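Local coordinates for reticulocyte binding protein (PDB 3FAW), which is a cell-wall-anchored streptococcal pullulanase that probably hydrolyses alpha-1,6-glucosidic links in pullulan, glycogen and related alpha-glucans, at residues A750-A755 with K769-G774; V736-T741 with R760-G765; L70-K75 with G98-K103; T49-S54 with F107-N112; K222-W227 with D347-F352. One frame throughout, in Å; residues are numbered along the deposited sequence.

Contact 1 of 5, residues A750-A755 with K769-G774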
# COMPACT_ATOMS: atom_id res chain seq x y z
N ALA A 750 -25.50 1.55 22.89
CA ALA A 750 -25.38 0.09 23.01
C ALA A 750 -25.61 -0.59 21.66
O ALA A 750 -26.62 -0.34 21.01
CB ALA A 750 -26.38 -0.44 24.03
N VAL A 751 -24.66 -1.44 21.27
CA VAL A 751 -24.71 -2.16 19.99
C VAL A 751 -24.98 -3.65 20.22
O VAL A 751 -24.27 -4.29 20.99
CB VAL A 751 -23.38 -2.03 19.21
CG1 VAL A 751 -23.51 -2.65 17.81
CG2 VAL A 751 -22.95 -0.57 19.12
N PHE A 752 -26.00 -4.18 19.54
CA PHE A 752 -26.36 -5.59 19.62
C PHE A 752 -26.25 -6.23 18.24
O PHE A 752 -26.82 -5.72 17.28
CB PHE A 752 -27.80 -5.75 20.11
CG PHE A 752 -28.07 -5.12 21.45
CD1 PHE A 752 -28.02 -5.87 22.61
CD2 PHE A 752 -28.40 -3.77 21.55
CE1 PHE A 752 -28.27 -5.30 23.84
CE2 PHE A 752 -28.65 -3.19 22.77
CZ PHE A 752 -28.59 -3.95 23.92
N VAL A 753 -25.51 -7.34 18.14
CA VAL A 753 -25.38 -8.08 16.88
C VAL A 753 -25.73 -9.55 17.08
O VAL A 753 -24.94 -10.31 17.65
CB VAL A 753 -23.94 -8.00 16.31
CG1 VAL A 753 -23.78 -8.89 15.09
CG2 VAL A 753 -23.58 -6.55 15.96
N ASN A 754 -26.93 -9.94 16.64
CA ASN A 754 -27.30 -11.35 16.58
C ASN A 754 -26.94 -11.93 15.21
O ASN A 754 -27.69 -11.76 14.25
CB ASN A 754 -28.80 -11.55 16.87
CG ASN A 754 -29.19 -13.03 16.93
OD1 ASN A 754 -28.33 -13.91 16.96
ND2 ASN A 754 -30.49 -13.30 16.96
N ALA A 755 -25.79 -12.59 15.14
CA ALA A 755 -25.36 -13.26 13.92
C ALA A 755 -25.83 -14.72 13.86
O ALA A 755 -25.45 -15.46 12.96
CB ALA A 755 -23.83 -13.20 13.80
N LYS A 769 -30.32 -2.33 32.51
CA LYS A 769 -31.77 -2.12 32.39
C LYS A 769 -32.13 -0.72 31.88
O LYS A 769 -33.17 -0.53 31.24
CB LYS A 769 -32.49 -2.37 33.73
CG LYS A 769 -32.14 -1.37 34.83
CD LYS A 769 -32.91 -1.64 36.11
CE LYS A 769 -32.66 -0.55 37.15
NZ LYS A 769 -33.45 -0.77 38.40
N HIS A 770 -31.27 0.25 32.17
CA HIS A 770 -31.44 1.63 31.70
C HIS A 770 -31.54 1.75 30.17
O HIS A 770 -32.07 2.74 29.66
CB HIS A 770 -30.29 2.50 32.21
CG HIS A 770 -28.95 2.10 31.67
ND1 HIS A 770 -28.37 2.74 30.59
CD2 HIS A 770 -28.08 1.14 32.05
CE1 HIS A 770 -27.20 2.18 30.33
NE2 HIS A 770 -27.00 1.21 31.21
N LEU A 771 -31.04 0.75 29.45
CA LEU A 771 -31.09 0.74 27.98
C LEU A 771 -32.51 0.56 27.43
O LEU A 771 -32.78 0.95 26.29
CB LEU A 771 -30.19 -0.37 27.43
CG LEU A 771 -28.69 -0.24 27.70
CD1 LEU A 771 -27.94 -1.45 27.13
CD2 LEU A 771 -28.14 1.06 27.12
N LEU A 772 -33.40 -0.02 28.23
CA LEU A 772 -34.80 -0.22 27.81
C LEU A 772 -35.57 1.10 27.66
O LEU A 772 -36.62 1.12 27.02
CB LEU A 772 -35.53 -1.14 28.80
CG LEU A 772 -35.02 -2.59 28.85
CD1 LEU A 772 -35.49 -3.28 30.13
CD2 LEU A 772 -35.47 -3.37 27.62
N LYS A 773 -35.05 2.18 28.24
CA LYS A 773 -35.65 3.51 28.13
C LYS A 773 -35.10 4.32 26.96
O LYS A 773 -35.54 5.45 26.73
CB LYS A 773 -35.42 4.30 29.43
CG LYS A 773 -35.98 3.65 30.69
CD LYS A 773 -37.51 3.65 30.73
CE LYS A 773 -38.08 5.05 30.83
NZ LYS A 773 -39.54 5.04 31.16
N GLY A 774 -34.15 3.75 26.22
CA GLY A 774 -33.50 4.45 25.12
C GLY A 774 -34.24 4.39 23.80
O GLY A 774 -35.31 3.78 23.69
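Leu771 dips from a short 3-10 turn onto the inner face of strand 748-754, where Ala750 and Phe752 receive it, inside the C-terminal beta-sandwich domain. The tight spot is the meeting of Leu771 with Ala750. CD1 of Leu771 lies 3.6 Å from CB of Ala750, and the other branch, CD2, stays within 3.9 Å of that same CB, so the isopropyl fork straddles one methyl group. Phe752, two residues further along the strand, is reached less closely: its outermost ring carbon CZ is 4.1 Å from Leu771 CD1, and the two side chains pass at a slant. Leu771 has CG anti to its own carbonyl carbon (chi1 -63°), which carries the fork out of the turn and into the domain, where Gln740 and Ile722 also touch it. Further along the sheet face, Phe752 packs on Ala738, Leu801 and Ile803.

The other side of the turn is far looser. Lys769 and Lys773 are exposed, Lys769 forming a salt bridge with Glu766, while Leu772 is only partly buried, against Leu801. Behind the strand the scene is again close-packed, since Val751 and Val753 face helix 590-609. The turn keeps its shape through its own backbone bonds, Leu772 N to Lys769 O and Gly774 N to Leu771 O, both 3.1 Å. The His770 ring lies against the base of the inserted leucine, with CG of Leu771 3.9 Å above the ring plane and displaced toward its rim.

Contact 2 of 5, residues V736-T741 with R760-G765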
# COMPACT_ATOMS: atom_id res chain seq x y z
N VAL A 736 -23.70 -14.38 18.92
CA VAL A 736 -24.34 -13.11 19.29
C VAL A 736 -23.41 -12.36 20.24
O VAL A 736 -22.73 -12.96 21.06
CB VAL A 736 -25.74 -13.32 19.93
CG1 VAL A 736 -25.68 -14.36 21.02
CG2 VAL A 736 -26.30 -12.00 20.47
N ILE A 737 -23.38 -11.04 20.10
CA ILE A 737 -22.59 -10.19 20.99
C ILE A 737 -23.26 -8.82 21.16
O ILE A 737 -23.93 -8.33 20.25
CB ILE A 737 -21.12 -10.02 20.49
CG1 ILE A 737 -20.22 -9.48 21.61
CG2 ILE A 737 -21.06 -9.11 19.26
CD1 ILE A 737 -18.75 -9.56 21.28
N ALA A 738 -23.09 -8.23 22.34
CA ALA A 738 -23.60 -6.89 22.61
C ALA A 738 -22.61 -6.12 23.47
O ALA A 738 -22.03 -6.69 24.40
CB ALA A 738 -24.96 -6.96 23.29
N TYR A 739 -22.43 -4.84 23.17
CA TYR A 739 -21.51 -3.99 23.92
C TYR A 739 -22.00 -2.56 24.05
O TYR A 739 -22.73 -2.06 23.19
CB TYR A 739 -20.10 -4.00 23.32
CG TYR A 739 -20.04 -3.84 21.82
CD1 TYR A 739 -19.79 -2.61 21.22
CD2 TYR A 739 -20.22 -4.95 20.99
CE1 TYR A 739 -19.72 -2.48 19.83
CE2 TYR A 739 -20.16 -4.83 19.62
CZ TYR A 739 -19.90 -3.60 19.04
OH TYR A 739 -19.84 -3.52 17.66
N GLN A 740 -21.58 -1.91 25.13
CA GLN A 740 -21.98 -0.54 25.42
C GLN A 740 -20.76 0.37 25.46
O GLN A 740 -19.72 0.02 26.01
CB GLN A 740 -22.70 -0.49 26.76
CG GLN A 740 -23.41 0.84 27.03
CD GLN A 740 -23.94 0.92 28.44
OE1 GLN A 740 -25.24 0.74 28.60
NE2 GLN A 740 -23.18 1.14 29.39
N THR A 741 -20.91 1.55 24.86
CA THR A 741 -19.90 2.60 24.95
C THR A 741 -20.57 3.91 25.35
O THR A 741 -21.78 4.08 25.18
CB THR A 741 -19.11 2.75 23.63
OG1 THR A 741 -18.15 3.81 23.77
CG2 THR A 741 -20.04 3.05 22.45
N ARG A 760 -32.58 -14.58 19.39
CA ARG A 760 -31.87 -14.68 20.67
C ARG A 760 -32.32 -13.60 21.64
O ARG A 760 -32.44 -12.43 21.27
CB ARG A 760 -30.35 -14.56 20.47
CG ARG A 760 -29.73 -15.62 19.57
CD ARG A 760 -29.76 -17.01 20.19
NE ARG A 760 -28.87 -17.10 21.35
CZ ARG A 760 -27.55 -17.31 21.29
NH1 ARG A 760 -26.93 -17.44 20.12
NH2 ARG A 760 -26.84 -17.39 22.40
N ASN A 761 -32.58 -14.00 22.88
CA ASN A 761 -32.86 -13.07 23.98
C ASN A 761 -31.54 -12.65 24.62
O ASN A 761 -30.79 -13.49 25.09
CB ASN A 761 -33.77 -13.73 25.02
CG ASN A 761 -34.04 -12.82 26.22
OD1 ASN A 761 -33.18 -12.62 27.08
ND2 ASN A 761 -35.26 -12.30 26.31
N VAL A 762 -31.27 -11.34 24.62
CA VAL A 762 -30.09 -10.78 25.27
C VAL A 762 -30.46 -10.21 26.64
O VAL A 762 -31.25 -9.27 26.73
CB VAL A 762 -29.44 -9.68 24.41
CG1 VAL A 762 -28.26 -9.05 25.13
CG2 VAL A 762 -29.00 -10.24 23.06
N LEU A 763 -29.89 -10.78 27.69
CA LEU A 763 -30.17 -10.35 29.07
C LEU A 763 -29.46 -9.03 29.40
O LEU A 763 -28.28 -8.86 29.10
CB LEU A 763 -29.75 -11.45 30.05
CG LEU A 763 -29.99 -11.23 31.55
CD1 LEU A 763 -31.45 -10.95 31.86
CD2 LEU A 763 -29.50 -12.46 32.31
N LEU A 764 -30.19 -8.09 30.00
CA LEU A 764 -29.63 -6.81 30.44
C LEU A 764 -29.47 -6.78 31.96
O LEU A 764 -28.44 -6.33 32.47
CB LEU A 764 -30.51 -5.65 29.98
CG LEU A 764 -30.67 -5.50 28.46
CD1 LEU A 764 -31.53 -4.29 28.10
CD2 LEU A 764 -29.32 -5.42 27.78
N GLY A 765 -30.48 -7.25 32.69
CA GLY A 765 -30.42 -7.30 34.15
C GLY A 765 -30.38 -5.91 34.76
O GLY A 765 -30.61 -4.92 34.07
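Val736 and Ala738 face Arg760 and Val762 across two strands whose axes come within 9.0 Å and run in roughly the same direction, crossing at -31°, with no hydrogen bond between them. The side chains alone bridge this distance. Val736 does most of the work, one branch for each partner. Its CG1 sits over one face of the Arg760 guanidinium, 3.2 Å above the plane and toward the rim, closest to NH1 at 3.4 Å. That branch occupies the crowded position between backbone N and carbonyl carbon (chi1 49°). The arginine chain bends at chi2 and chi3 to bring its flat end back over the valine.

The guanidinium nitrogens are held by acids: NH1 forms salt bridges with Asp756 and Asp734, and NH2 with Asp729. Three carboxylates probably compensate this buried positive charge well and fix the plane on which the valine rests.

CG2 of Val736 turns instead to CG2 of Val762, 4.1 Å away, the two valines lying alongside each other but pointing opposite ways. Val762 CG1 reaches Ala738 CB at 4.3 Å, where the small alanine also meets Phe752. Ile737 and Tyr739 point to the other face, against helix 544-551. Two sheets stacked face to face at about this spacing and twist, with an apolar layer between, are the hallmark of an aligned beta sandwich, here the C-terminal domain.

Contact 3 of 5, residues L70-K75 with G98-K103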
# COMPACT_ATOMS: atom_id res chain seq x y z
N LEU A 70 49.66 -13.79 2.00
CA LEU A 70 48.70 -12.73 1.69
C LEU A 70 49.38 -11.45 1.22
O LEU A 70 50.29 -10.94 1.87
CB LEU A 70 47.84 -12.43 2.92
CG LEU A 70 46.57 -11.61 2.70
CD1 LEU A 70 45.50 -12.44 1.99
CD2 LEU A 70 46.04 -11.09 4.03
N LYS A 71 48.94 -10.92 0.08
CA LYS A 71 49.43 -9.65 -0.45
C LYS A 71 48.30 -8.79 -0.99
O LYS A 71 47.33 -9.30 -1.56
CB LYS A 71 50.48 -9.89 -1.54
CG LYS A 71 51.80 -10.44 -1.01
CD LYS A 71 52.83 -10.61 -2.12
CE LYS A 71 54.08 -11.30 -1.59
NZ LYS A 71 55.05 -11.61 -2.68
N VAL A 72 48.42 -7.48 -0.79
CA VAL A 72 47.44 -6.50 -1.23
C VAL A 72 48.09 -5.49 -2.17
O VAL A 72 49.18 -4.99 -1.88
CB VAL A 72 46.84 -5.73 -0.04
CG1 VAL A 72 45.82 -4.71 -0.51
CG2 VAL A 72 46.22 -6.70 0.96
N THR A 73 47.44 -5.20 -3.29
CA THR A 73 47.92 -4.17 -4.22
C THR A 73 46.80 -3.22 -4.61
O THR A 73 45.61 -3.53 -4.45
CB THR A 73 48.56 -4.79 -5.49
OG1 THR A 73 47.59 -5.56 -6.20
CG2 THR A 73 49.75 -5.68 -5.12
N ASP A 74 47.18 -2.05 -5.10
CA ASP A 74 46.22 -1.01 -5.48
C ASP A 74 45.81 -1.14 -6.95
O ASP A 74 46.19 -2.10 -7.62
CB ASP A 74 46.79 0.39 -5.17
CG ASP A 74 47.96 0.79 -6.07
OD1 ASP A 74 48.28 0.07 -7.04
OD2 ASP A 74 48.56 1.85 -5.80
N LYS A 75 45.04 -0.17 -7.44
CA LYS A 75 44.52 -0.19 -8.82
C LYS A 75 45.60 -0.24 -9.91
O LYS A 75 45.34 -0.70 -11.02
CB LYS A 75 43.60 1.02 -9.06
CG LYS A 75 44.30 2.37 -9.07
CD LYS A 75 43.31 3.51 -9.26
CE LYS A 75 44.01 4.85 -9.43
NZ LYS A 75 43.05 5.98 -9.51
N GLY A 98 45.36 -1.68 7.24
CA GLY A 98 46.35 -0.90 6.51
C GLY A 98 45.75 0.42 6.06
O GLY A 98 44.64 0.75 6.44
N ASP A 99 46.49 1.19 5.26
CA ASP A 99 45.99 2.46 4.74
C ASP A 99 45.44 2.24 3.33
O ASP A 99 46.20 2.16 2.36
CB ASP A 99 47.11 3.52 4.73
CG ASP A 99 46.61 4.92 4.39
OD1 ASP A 99 45.54 5.07 3.76
OD2 ASP A 99 47.31 5.89 4.76
N PHE A 100 44.12 2.12 3.23
CA PHE A 100 43.47 1.78 1.96
C PHE A 100 42.67 2.96 1.41
O PHE A 100 41.44 3.01 1.52
CB PHE A 100 42.57 0.56 2.15
CG PHE A 100 43.29 -0.65 2.69
CD1 PHE A 100 44.38 -1.19 2.02
CD2 PHE A 100 42.86 -1.26 3.87
CE1 PHE A 100 45.04 -2.31 2.51
CE2 PHE A 100 43.52 -2.37 4.37
CZ PHE A 100 44.61 -2.90 3.69
N ASN A 101 43.39 3.91 0.81
CA ASN A 101 42.78 5.11 0.22
C ASN A 101 41.86 4.72 -0.93
O ASN A 101 42.33 4.16 -1.93
CB ASN A 101 43.87 6.07 -0.26
CG ASN A 101 43.33 7.44 -0.69
OD1 ASN A 101 42.13 7.66 -0.79
ND2 ASN A 101 44.25 8.38 -0.93
N PRO A 102 40.54 4.99 -0.81
CA PRO A 102 39.61 4.58 -1.86
C PRO A 102 39.87 5.22 -3.23
O PRO A 102 39.43 4.69 -4.24
CB PRO A 102 38.24 4.99 -1.31
CG PRO A 102 38.51 5.99 -0.26
CD PRO A 102 39.85 5.68 0.31
N LYS A 103 40.60 6.33 -3.25
CA LYS A 103 41.00 6.98 -4.51
C LYS A 103 42.03 6.16 -5.29
O LYS A 103 42.14 6.29 -6.51
CB LYS A 103 41.53 8.39 -4.23
CG LYS A 103 40.47 9.35 -3.68
CD LYS A 103 41.02 10.75 -3.48
CE LYS A 103 39.91 11.77 -3.25
NZ LYS A 103 39.15 11.51 -2.00
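Val72 and Phe100 meet in the interior of the N-terminal beta-rich domain, where strand 71-73 faces the loop that leaves strand 93-98. CG1 of Val72 reaches the ring carbon CE1 of Phe100 at 3.9 Å, the two side chains crossing at about a right angle. With its CG anti to the carbonyl carbon (chi1 -56°), Phe100 swings the ring back toward its own Gly98, whose carbonyl carbon lies over one face.

Nearer the surface, the link is polar. Lys75 stretches out fully beyond CG, and its NZ donates to Lys103 O at 3.2 Å, approaching almost straight along the carbonyl bond. Both lysines are exposed, so the apolar and polar halves of the contact differ sharply in burial.

A second shell places these groups. Phe107 meets the Phe100 ring edge-to-face, Ile80 touches it too, and Ile109 and Ile82 pack on Val72. Asp74, between the two contact points, accepts from the backbone N of Asn76 and Asn78 through OD1. The carbonyl that receives the lysine belongs to a residue held by an Asx turn: Lys103 N donates to Asn101 OD1 at 3.2 Å, from 58° out of the amide's carbonyl plane.

Contact 4 of 5, residues T49-S54 with F107-N112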
# COMPACT_ATOMS: atom_id res chain seq x y z
N THR A 49 40.54 2.07 6.64
CA THR A 49 41.71 1.27 7.03
C THR A 49 41.41 -0.22 7.26
O THR A 49 42.13 -0.89 8.00
CB THR A 49 42.36 1.85 8.30
OG1 THR A 49 41.44 1.77 9.40
CG2 THR A 49 42.77 3.31 8.08
N SER A 50 40.36 -0.75 6.63
CA SER A 50 39.96 -2.15 6.88
C SER A 50 39.33 -2.85 5.67
O SER A 50 38.43 -2.31 5.02
CB SER A 50 39.01 -2.22 8.08
OG SER A 50 38.88 -3.56 8.54
N ILE A 51 39.81 -4.07 5.40
CA ILE A 51 39.26 -4.93 4.35
C ILE A 51 38.99 -6.34 4.90
O ILE A 51 39.88 -6.96 5.47
CB ILE A 51 40.21 -5.03 3.14
CG1 ILE A 51 40.27 -3.70 2.39
CG2 ILE A 51 39.78 -6.16 2.19
CD1 ILE A 51 41.18 -3.70 1.18
N GLN A 52 37.77 -6.83 4.72
CA GLN A 52 37.44 -8.20 5.12
C GLN A 52 37.50 -9.14 3.92
O GLN A 52 36.86 -8.90 2.89
CB GLN A 52 36.07 -8.29 5.82
CG GLN A 52 34.87 -7.77 5.04
CD GLN A 52 33.55 -8.14 5.69
OE1 GLN A 52 33.45 -8.24 6.92
NE2 GLN A 52 32.52 -8.33 4.87
N ALA A 53 38.30 -10.20 4.04
CA ALA A 53 38.49 -11.20 2.99
C ALA A 53 37.88 -12.52 3.42
O ALA A 53 38.23 -13.05 4.48
CB ALA A 53 39.97 -11.38 2.69
N SER A 54 36.98 -13.06 2.60
CA SER A 54 36.32 -14.33 2.90
C SER A 54 37.11 -15.50 2.32
O SER A 54 37.56 -15.46 1.17
CB SER A 54 34.89 -14.33 2.38
OG SER A 54 34.21 -15.48 2.82
N PHE A 107 41.14 -2.38 -4.47
CA PHE A 107 42.34 -3.14 -4.15
C PHE A 107 42.25 -4.60 -4.60
O PHE A 107 41.16 -5.18 -4.64
CB PHE A 107 42.64 -3.00 -2.65
CG PHE A 107 42.89 -1.58 -2.24
CD1 PHE A 107 44.17 -1.04 -2.30
CD2 PHE A 107 41.85 -0.77 -1.83
CE1 PHE A 107 44.41 0.27 -1.95
CE2 PHE A 107 42.08 0.55 -1.48
CZ PHE A 107 43.36 1.07 -1.54
N ASN A 108 43.39 -5.16 -4.98
CA ASN A 108 43.49 -6.57 -5.32
C ASN A 108 44.06 -7.35 -4.14
O ASN A 108 45.17 -7.07 -3.69
CB ASN A 108 44.37 -6.78 -6.55
CG ASN A 108 44.34 -8.21 -7.06
OD1 ASN A 108 43.36 -8.64 -7.67
ND2 ASN A 108 45.41 -8.96 -6.81
N ILE A 109 43.29 -8.32 -3.65
CA ILE A 109 43.76 -9.21 -2.59
C ILE A 109 44.15 -10.53 -3.25
O ILE A 109 43.41 -11.06 -4.07
CB ILE A 109 42.66 -9.46 -1.53
CG1 ILE A 109 41.96 -8.15 -1.14
CG2 ILE A 109 43.26 -10.13 -0.30
CD1 ILE A 109 42.90 -7.04 -0.70
N SER A 110 45.33 -11.05 -2.89
CA SER A 110 45.83 -12.28 -3.50
C SER A 110 46.36 -13.28 -2.48
O SER A 110 46.93 -12.90 -1.45
CB SER A 110 46.91 -11.98 -4.55
OG SER A 110 48.04 -11.36 -3.96
N TYR A 111 46.16 -14.55 -2.79
CA TYR A 111 46.54 -15.65 -1.91
C TYR A 111 46.58 -16.94 -2.74
O TYR A 111 45.55 -17.37 -3.25
CB TYR A 111 45.52 -15.80 -0.78
CG TYR A 111 45.98 -16.68 0.36
CD1 TYR A 111 46.65 -16.13 1.44
CD2 TYR A 111 45.76 -18.05 0.35
CE1 TYR A 111 47.09 -16.92 2.48
CE2 TYR A 111 46.19 -18.85 1.40
CZ TYR A 111 46.86 -18.28 2.46
OH TYR A 111 47.30 -19.06 3.51
N ASN A 112 47.77 -17.53 -2.88
CA ASN A 112 47.91 -18.84 -3.54
C ASN A 112 47.31 -18.96 -4.95
O ASN A 112 46.76 -20.01 -5.29
CB ASN A 112 47.29 -19.93 -2.66
CG ASN A 112 48.21 -20.41 -1.57
OD1 ASN A 112 48.35 -19.77 -0.53
ND2 ASN A 112 48.83 -21.57 -1.79
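Phe107 opens the second segment by offering its CB to Ile51, whose CD1 stands 4.2 Å away. The two side chains cross at about a right angle. Ile51 reaches that far because its chain is extended at the end (chi2 -180°), with CG1 anti to the carbonyl carbon. The backbone N of Phe107 is bound to Thr118 OG1 on strand 114-120, and Thr118 touches Ile51 as well.

Ile109 follows on the same inward face. Its CD1 meets the same Ile51 CD1 at 4.2 Å, so a single methyl group serves both residues, while Ala53 turns its CB toward Ile109 without close contact. Strands 50-55 and 108-111 are not paired neighbours. They face one another across the core of a seven-stranded mixed sheet, the first and last strands of which also pair, and Ile96 and Val116 help to enclose Ile109.

Ser110, between the inward residues, turns outward and its OG bonds to Lys71 O on the adjacent strand. With Tyr111 the chain leaves the neighbourhood of Ile51, and the tyrosine ring packs edge-to-face on Phe55 before the chain turns into strand 114-120.

Contact 5 of 5, residues K222-W227 with D347-F352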
# COMPACT_ATOMS: atom_id res chain seq x y z
N LYS A 222 10.13 13.29 -12.40
CA LYS A 222 8.83 13.81 -11.97
C LYS A 222 7.71 13.50 -12.96
O LYS A 222 6.53 13.64 -12.62
CB LYS A 222 8.93 15.33 -11.74
CG LYS A 222 10.00 15.76 -10.74
CD LYS A 222 9.81 15.13 -9.36
CE LYS A 222 10.88 15.57 -8.38
NZ LYS A 222 12.24 15.11 -8.79
N SER A 223 8.07 13.12 -14.18
CA SER A 223 7.10 12.57 -15.14
C SER A 223 7.83 11.72 -16.18
O SER A 223 9.06 11.58 -16.14
CB SER A 223 6.28 13.68 -15.81
OG SER A 223 5.12 13.15 -16.45
N LEU A 224 7.06 11.13 -17.10
CA LEU A 224 7.58 10.18 -18.07
C LEU A 224 6.89 10.30 -19.42
O LEU A 224 5.80 10.87 -19.53
CB LEU A 224 7.37 8.74 -17.57
CG LEU A 224 7.85 8.33 -16.17
CD1 LEU A 224 7.23 6.99 -15.80
CD2 LEU A 224 9.37 8.26 -16.09
N ALA A 225 7.54 9.75 -20.45
CA ALA A 225 6.92 9.57 -21.76
C ALA A 225 5.85 8.48 -21.66
O ALA A 225 5.95 7.60 -20.81
CB ALA A 225 7.96 9.18 -22.80
N GLU A 226 4.84 8.55 -22.53
CA GLU A 226 3.82 7.50 -22.60
C GLU A 226 4.51 6.14 -22.68
O GLU A 226 5.48 5.97 -23.43
CB GLU A 226 2.85 7.72 -23.78
CG GLU A 226 3.42 7.53 -25.20
CD GLU A 226 4.41 8.61 -25.63
OE1 GLU A 226 4.51 9.66 -24.96
OE2 GLU A 226 5.09 8.40 -26.66
N TRP A 227 4.02 5.19 -21.89
CA TRP A 227 4.73 3.92 -21.65
C TRP A 227 3.91 2.71 -22.11
O TRP A 227 2.73 2.58 -21.78
CB TRP A 227 5.10 3.81 -20.17
CG TRP A 227 5.70 2.50 -19.75
CD1 TRP A 227 5.23 1.66 -18.78
CD2 TRP A 227 6.89 1.88 -20.27
NE1 TRP A 227 6.04 0.55 -18.67
CE2 TRP A 227 7.07 0.66 -19.57
CE3 TRP A 227 7.82 2.23 -21.26
CZ2 TRP A 227 8.13 -0.20 -19.83
CZ3 TRP A 227 8.88 1.36 -21.51
CH2 TRP A 227 9.02 0.16 -20.80
N ASP A 347 3.61 -3.17 -9.43
CA ASP A 347 4.82 -3.46 -10.20
C ASP A 347 5.58 -2.14 -10.42
O ASP A 347 5.64 -1.63 -11.54
CB ASP A 347 4.45 -4.08 -11.55
CG ASP A 347 3.55 -5.30 -11.41
OD1 ASP A 347 3.91 -6.22 -10.64
OD2 ASP A 347 2.49 -5.33 -12.06
N PRO A 348 6.16 -1.58 -9.34
CA PRO A 348 6.68 -0.21 -9.38
C PRO A 348 7.82 0.06 -10.37
O PRO A 348 8.82 -0.67 -10.40
CB PRO A 348 7.16 0.01 -7.94
CG PRO A 348 6.34 -0.93 -7.15
CD PRO A 348 6.32 -2.15 -8.00
N GLN A 349 7.64 1.11 -11.17
CA GLN A 349 8.68 1.62 -12.05
C GLN A 349 9.28 2.93 -11.52
O GLN A 349 10.50 3.12 -11.57
CB GLN A 349 8.11 1.82 -13.46
CG GLN A 349 9.12 2.34 -14.45
CD GLN A 349 8.64 2.25 -15.88
OE1 GLN A 349 9.50 1.77 -16.75
NE2 GLN A 349 7.50 2.61 -16.19
N SER A 350 8.43 3.82 -11.02
CA SER A 350 8.89 5.09 -10.44
C SER A 350 8.21 5.37 -9.10
O SER A 350 7.08 4.91 -8.86
CB SER A 350 8.65 6.26 -11.40
OG SER A 350 9.19 7.48 -10.90
N TYR A 351 8.90 6.11 -8.24
CA TYR A 351 8.38 6.51 -6.93
C TYR A 351 8.03 8.00 -6.86
O TYR A 351 7.46 8.45 -5.87
CB TYR A 351 9.36 6.12 -5.82
CG TYR A 351 9.48 4.62 -5.64
CD1 TYR A 351 8.35 3.84 -5.39
CD2 TYR A 351 10.71 3.97 -5.74
CE1 TYR A 351 8.44 2.47 -5.24
CE2 TYR A 351 10.81 2.59 -5.58
CZ TYR A 351 9.67 1.84 -5.33
OH TYR A 351 9.75 0.48 -5.18
N PHE A 352 8.37 8.73 -7.92
CA PHE A 352 8.04 10.16 -8.06
C PHE A 352 7.10 10.43 -9.23
O PHE A 352 6.21 11.28 -9.13
CB PHE A 352 9.32 10.98 -8.31
CG PHE A 352 10.25 11.05 -7.14
CD1 PHE A 352 10.25 12.15 -6.30
CD2 PHE A 352 11.15 10.02 -6.90
CE1 PHE A 352 11.12 12.23 -5.22
CE2 PHE A 352 12.03 10.09 -5.82
CZ PHE A 352 12.01 11.20 -4.99
O HOH W 1 5.28 13.65 -10.29
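Trp227 and Gln349 make the closest side-chain approach between these two irregular segments, the amide lying over one face of the indole. Gln349 NE2 comes to 3.5 Å from Trp227 NE1, and OE1 sits 3.8 Å above the ring plane toward its rim. The amide is tilted, its plane 60° from the indole, so this is no flat stack. Gln349, with CG anti to its backbone N (chi1 -180°) and the chain extended, reaches straight across to the ring. Both polar ends are tied elsewhere: OE1 accepts from Ala239 N, NE2 bonds with Ser320 OG, and Trp227 NE1 donates to Phe322 O. These bonds fix the buried amide and the indole in place.

Looser van der Waals packing completes the contact. Leu224 CD1 lies 4.4 Å from the amide nitrogen NE2 of Gln349. Lys222 bends its chain alongside the Phe352 ring, both pointing the same way, with CE 4.1 Å from CD1. Its NZ then bonds to Tyr220 O, and the Tyr220 ring meets that of Phe352 with planes about 30° apart.

Water supplies the one polar bridge. A single molecule donates to Lys222 O at 2.6 Å and to Phe352 O at 2.8 Å, joining two backbones that bond to each other nowhere directly.

Segment 222-227 belongs to the connection between strands 212-216 and 241-242 of the beta domain, while 347-352 follows strand 312-315 of the catalytic TIM barrel. Helix 432-449 adjoins Lys222 and Phe352, and helix 367-381 touches Ser223 and Leu224.

In the fold
The five contacts span the length of the molecule. Contacts 3 and 4 share the N-terminal seven-stranded sheet, their centres 8 Å apart, with contact 3 nested inside the loop that contact 4 closes and strands 71-73 and 108-111 paired. Contacts 1 and 2 occupy the C-terminal sandwich, centres 6 Å apart; their segments alternate along the chain, and strands 736-742 and 748-754 are neighbours in one sheet. Contact 5 comes between the pairs in sequence, about 41 Å from contacts 3 and 4 and 53 to 54 Å from contacts 1 and 2, centre to centre. It joins a beta-domain connection to the TIM barrel, so separate domain cores flank the catalytic one.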